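Local coordinates for transmembrane protein (PDB 3PAM) that probably binds oligopeptides for an ABC-type transport system, as a domain of a family 5 extracellular solute-binding protein, at residues L16-L26 with G126-M134. Sequence-based numbering, arbitrary orientation.
Sequences LFKDKRVRQAL and GLPFQFEIM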
loop_
_atom_site.group_PDB
_atom_site.type_symbol
_atom_site.label_atom_id
_atom_site.label_comp_id
_atom_site.label_asym_id
_atom_site.label_seq_id
_atom_site.Cartn_x
_atom_site.Cartn_y
_atom_site.Cartn_z
ATOM N N LEU A 16 7.423 -2.330 -12.960
ATOM C CA LEU A 16 6.044 -2.803 -12.857
ATOM C C LEU A 16 5.151 -2.087 -11.834
ATOM O O LEU A 16 3.906 -2.089 -11.976
ATOM C CB LEU A 16 6.039 -4.297 -12.568
ATOM C CG LEU A 16 6.359 -5.220 -13.731
ATOM C CD1 LEU A 16 6.568 -6.604 -13.156
ATOM C CD2 LEU A 16 5.228 -5.210 -14.728
ATOM N N PHE A 17 5.763 -1.514 -10.797
ATOM C CA PHE A 17 5.014 -0.831 -9.747
ATOM C C PHE A 17 5.297 0.660 -9.642
ATOM O O PHE A 17 5.020 1.258 -8.608
ATOM C CB PHE A 17 5.267 -1.462 -8.369
ATOM C CG PHE A 17 5.093 -2.961 -8.314
ATOM C CD1 PHE A 17 3.920 -3.569 -8.768
ATOM C CD2 PHE A 17 6.079 -3.760 -7.749
ATOM C CE1 PHE A 17 3.750 -4.971 -8.682
ATOM C CE2 PHE A 17 5.912 -5.159 -7.664
ATOM C CZ PHE A 17 4.748 -5.757 -8.131
ATOM N N LYS A 18 5.833 1.277 -10.693
ATOM C CA LYS A 18 6.034 2.735 -10.683
ATOM C C LYS A 18 4.747 3.563 -10.678
ATOM O O LYS A 18 4.742 4.679 -10.165
ATOM C CB LYS A 18 6.907 3.186 -11.854
ATOM N N ASP A 19 3.661 3.010 -11.226
ATOM C CA ASP A 19 2.440 3.781 -11.538
ATOM C C ASP A 19 1.370 3.551 -10.488
ATOM O O ASP A 19 0.997 2.414 -10.201
ATOM C CB ASP A 19 1.917 3.391 -12.927
ATOM C CG ASP A 19 0.935 4.404 -13.509
ATOM O OD1 ASP A 19 -0.205 4.473 -13.019
ATOM O OD2 ASP A 19 1.286 5.092 -14.493
ATOM N N LYS A 20 0.869 4.650 -9.935
ATOM C CA LYS A 20 -0.057 4.623 -8.806
ATOM C C LYS A 20 -1.375 3.914 -9.121
ATOM O O LYS A 20 -1.978 3.328 -8.232
ATOM C CB LYS A 20 -0.342 6.054 -8.319
ATOM N N ARG A 21 -1.815 3.973 -10.377
ATOM C CA ARG A 21 -3.032 3.277 -10.804
ATOM C C ARG A 21 -2.871 1.778 -10.789
ATOM O O ARG A 21 -3.817 1.057 -10.484
ATOM C CB ARG A 21 -3.465 3.694 -12.207
ATOM C CG ARG A 21 -3.864 5.144 -12.355
ATOM C CD ARG A 21 -2.828 5.849 -13.169
ATOM N NE ARG A 21 -3.312 6.188 -14.487
ATOM C CZ ARG A 21 -2.546 6.406 -15.554
ATOM N NH1 ARG A 21 -1.228 6.266 -15.493
ATOM N NH2 ARG A 21 -3.118 6.752 -16.701
ATOM N N VAL A 22 -1.672 1.314 -11.128
ATOM C CA VAL A 22 -1.328 -0.104 -11.103
ATOM C C VAL A 22 -1.367 -0.676 -9.684
ATOM O O VAL A 22 -1.997 -1.714 -9.419
ATOM C CB VAL A 22 0.081 -0.337 -11.650
ATOM C CG1 VAL A 22 0.492 -1.798 -11.466
ATOM C CG2 VAL A 22 0.171 0.092 -13.110
ATOM N N ARG A 23 -0.670 -0.006 -8.780
ATOM C CA ARG A 23 -0.692 -0.393 -7.361
ATOM C C ARG A 23 -2.144 -0.288 -6.856
ATOM O O ARG A 23 -2.617 -1.140 -6.108
ATOM C CB ARG A 23 0.254 0.489 -6.556
ATOM C CG ARG A 23 1.692 0.475 -7.090
ATOM C CD ARG A 23 2.649 1.119 -6.105
ATOM N NE ARG A 23 2.275 2.493 -5.778
ATOM C CZ ARG A 23 2.843 3.574 -6.313
ATOM N NH1 ARG A 23 3.829 3.446 -7.202
ATOM N NH2 ARG A 23 2.433 4.785 -5.952
ATOM N N GLN A 24 -2.865 0.728 -7.323
ATOM C CA GLN A 24 -4.261 0.862 -6.941
ATOM C C GLN A 24 -5.080 -0.343 -7.440
ATOM O O GLN A 24 -5.862 -0.927 -6.691
ATOM C CB GLN A 24 -4.802 2.169 -7.480
ATOM C CG GLN A 24 -5.933 2.755 -6.693
ATOM C CD GLN A 24 -6.667 3.822 -7.499
ATOM O OE1 GLN A 24 -6.085 4.422 -8.402
ATOM N NE2 GLN A 24 -7.936 4.064 -7.175
ATOM N N ALA A 25 -4.841 -0.746 -8.687
ATOM C CA ALA A 25 -5.512 -1.920 -9.269
ATOM C C ALA A 25 -5.197 -3.207 -8.512
ATOM O O ALA A 25 -6.106 -3.971 -8.206
ATOM C CB ALA A 25 -5.139 -2.070 -10.723
ATOM N N LEU A 26 -3.912 -3.457 -8.224
ATOM C CA LEU A 26 -3.534 -4.707 -7.560
ATOM C C LEU A 26 -4.102 -4.772 -6.151
ATOM O O LEU A 26 -4.495 -5.848 -5.687
ATOM C CB LEU A 26 -2.009 -4.914 -7.518
ATOM C CG LEU A 26 -1.235 -5.130 -8.825
ATOM C CD1 LEU A 26 -0.181 -6.184 -8.668
ATOM C CD2 LEU A 26 -2.101 -5.470 -10.001
ATOM N N GLY A 126 5.630 -3.993 -23.358
ATOM C CA GLY A 126 5.592 -5.377 -23.825
ATOM C C GLY A 126 6.072 -6.440 -22.840
ATOM O O GLY A 126 5.865 -7.634 -23.072
ATOM N N LEU A 127 6.707 -6.033 -21.742
ATOM C CA LEU A 127 7.151 -7.018 -20.745
ATOM C C LEU A 127 5.924 -7.617 -20.033
ATOM O O LEU A 127 4.934 -6.919 -19.822
ATOM C CB LEU A 127 8.137 -6.399 -19.750
ATOM N N PRO A 128 5.962 -8.924 -19.702
ATOM C CA PRO A 128 4.799 -9.476 -18.989
ATOM C C PRO A 128 4.779 -9.104 -17.518
ATOM O O PRO A 128 5.833 -8.947 -16.901
ATOM C CB PRO A 128 4.944 -10.997 -19.154
ATOM C CG PRO A 128 5.938 -11.192 -20.252
ATOM C CD PRO A 128 6.873 -9.988 -20.164
ATOM N N PHE A 129 3.574 -8.919 -16.989
ATOM C CA PHE A 129 3.372 -8.616 -15.600
ATOM C C PHE A 129 3.569 -9.911 -14.814
ATOM O O PHE A 129 2.629 -10.699 -14.619
ATOM C CB PHE A 129 1.973 -8.021 -15.377
ATOM C CG PHE A 129 1.896 -7.059 -14.217
ATOM C CD1 PHE A 129 2.684 -7.239 -13.068
ATOM C CD2 PHE A 129 1.017 -5.999 -14.245
ATOM C CE1 PHE A 129 2.612 -6.359 -11.997
ATOM C CE2 PHE A 129 0.941 -5.104 -13.165
ATOM C CZ PHE A 129 1.747 -5.292 -12.038
ATOM N N GLN A 130 4.821 -10.128 -14.413
ATOM C CA GLN A 130 5.220 -11.239 -13.581
ATOM C C GLN A 130 6.219 -10.737 -12.526
ATOM O O GLN A 130 7.132 -9.962 -12.825
ATOM C CB GLN A 130 5.797 -12.379 -14.430
ATOM C CG GLN A 130 7.208 -12.173 -15.013
ATOM C CD GLN A 130 7.631 -13.273 -16.011
ATOM O OE1 GLN A 130 8.680 -13.170 -16.662
ATOM N NE2 GLN A 130 6.806 -14.310 -16.151
ATOM N N PHE A 131 6.008 -11.153 -11.281
ATOM C CA PHE A 131 6.824 -10.690 -10.184
ATOM C C PHE A 131 6.838 -11.703 -9.056
ATOM O O PHE A 131 6.035 -12.633 -9.046
ATOM C CB PHE A 131 6.379 -9.304 -9.695
ATOM C CG PHE A 131 5.018 -9.277 -9.054
ATOM C CD1 PHE A 131 4.882 -9.441 -7.665
ATOM C CD2 PHE A 131 3.870 -9.034 -9.822
ATOM C CE1 PHE A 131 3.628 -9.390 -7.061
ATOM C CE2 PHE A 131 2.633 -8.983 -9.235
ATOM C CZ PHE A 131 2.508 -9.163 -7.839
ATOM N N GLU A 132 7.748 -11.506 -8.110
ATOM C CA GLU A 132 7.951 -12.414 -7.000
ATOM C C GLU A 132 7.486 -11.777 -5.690
ATOM O O GLU A 132 7.732 -10.589 -5.444
ATOM C CB GLU A 132 9.436 -12.756 -6.914
ATOM C CG GLU A 132 9.806 -13.854 -5.973
ATOM C CD GLU A 132 11.259 -13.752 -5.533
ATOM O OE1 GLU A 132 11.637 -12.715 -4.933
ATOM O OE2 GLU A 132 12.023 -14.701 -5.780
ATOM N N ILE A 133 6.780 -12.570 -4.882
ATOM C CA ILE A 133 6.455 -12.193 -3.504
ATOM C C ILE A 133 7.303 -13.046 -2.530
ATOM O O ILE A 133 7.241 -14.286 -2.532
ATOM C CB ILE A 133 4.947 -12.325 -3.193
ATOM C CG1 ILE A 133 4.113 -11.694 -4.316
ATOM C CG2 ILE A 133 4.607 -11.645 -1.871
ATOM C CD1 ILE A 133 2.611 -11.588 -4.018
HETATM N N MSE A 134 8.113 -12.353 -1.739
HETATM C CA MSE A 134 9.036 -12.985 -0.806
HETATM C C MSE A 134 8.393 -13.014 0.562
HETATM O O MSE A 134 8.043 -11.975 1.124
HETATM C CB MSE A 134 10.371 -12.230 -0.756
HETATM C CG MSE A 134 11.270 -12.661 0.371
HETATM SE SE MSE A 134 13.006 -11.789 0.270
HETATM C CE MSE A 134 13.866 -13.251 -0.681
#
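F17 drives its ring edge into the face of F131, a T-shaped pair with centroids 5.0 Å apart and planes at 79°. F17 CZ stands over the middle of that face, 3.6 Å from F131 CG. On one face of the F129 ring, L16 CD2 makes a CH-pi contact 3.9 Å from the centroid, while F17 CE1 and V22 CG1 meet its edge, the latter 3.7 Å from F129 CE2. With CG anti to the backbone N (chi1 -150°), the F129 side chain reaches from its inverse gamma turn toward helix 20-29 and the residues before it. L26 CD1 bridges the two phenylalanines, 4.0 Å from both F129 CZ and F131 CE2. The other methyl of L16, CD1, lies 3.4 Å from Q130 O. The carbonyl O of F17 accepts a 2.9 Å hydrogen bond from R23 NH1, tying the loop to the helix. F10 and M179 extend the cluster around F17, and F114 meets F129. Mainly apolar and aromatic side chains thus pack helix 20-29 and its preceding loop against the F129 turn and strand 130-135 of this family 5 domain's mixed sheet. Mostly buried and without hydrogen bonds across it, the contact relies on ring and methyl fit.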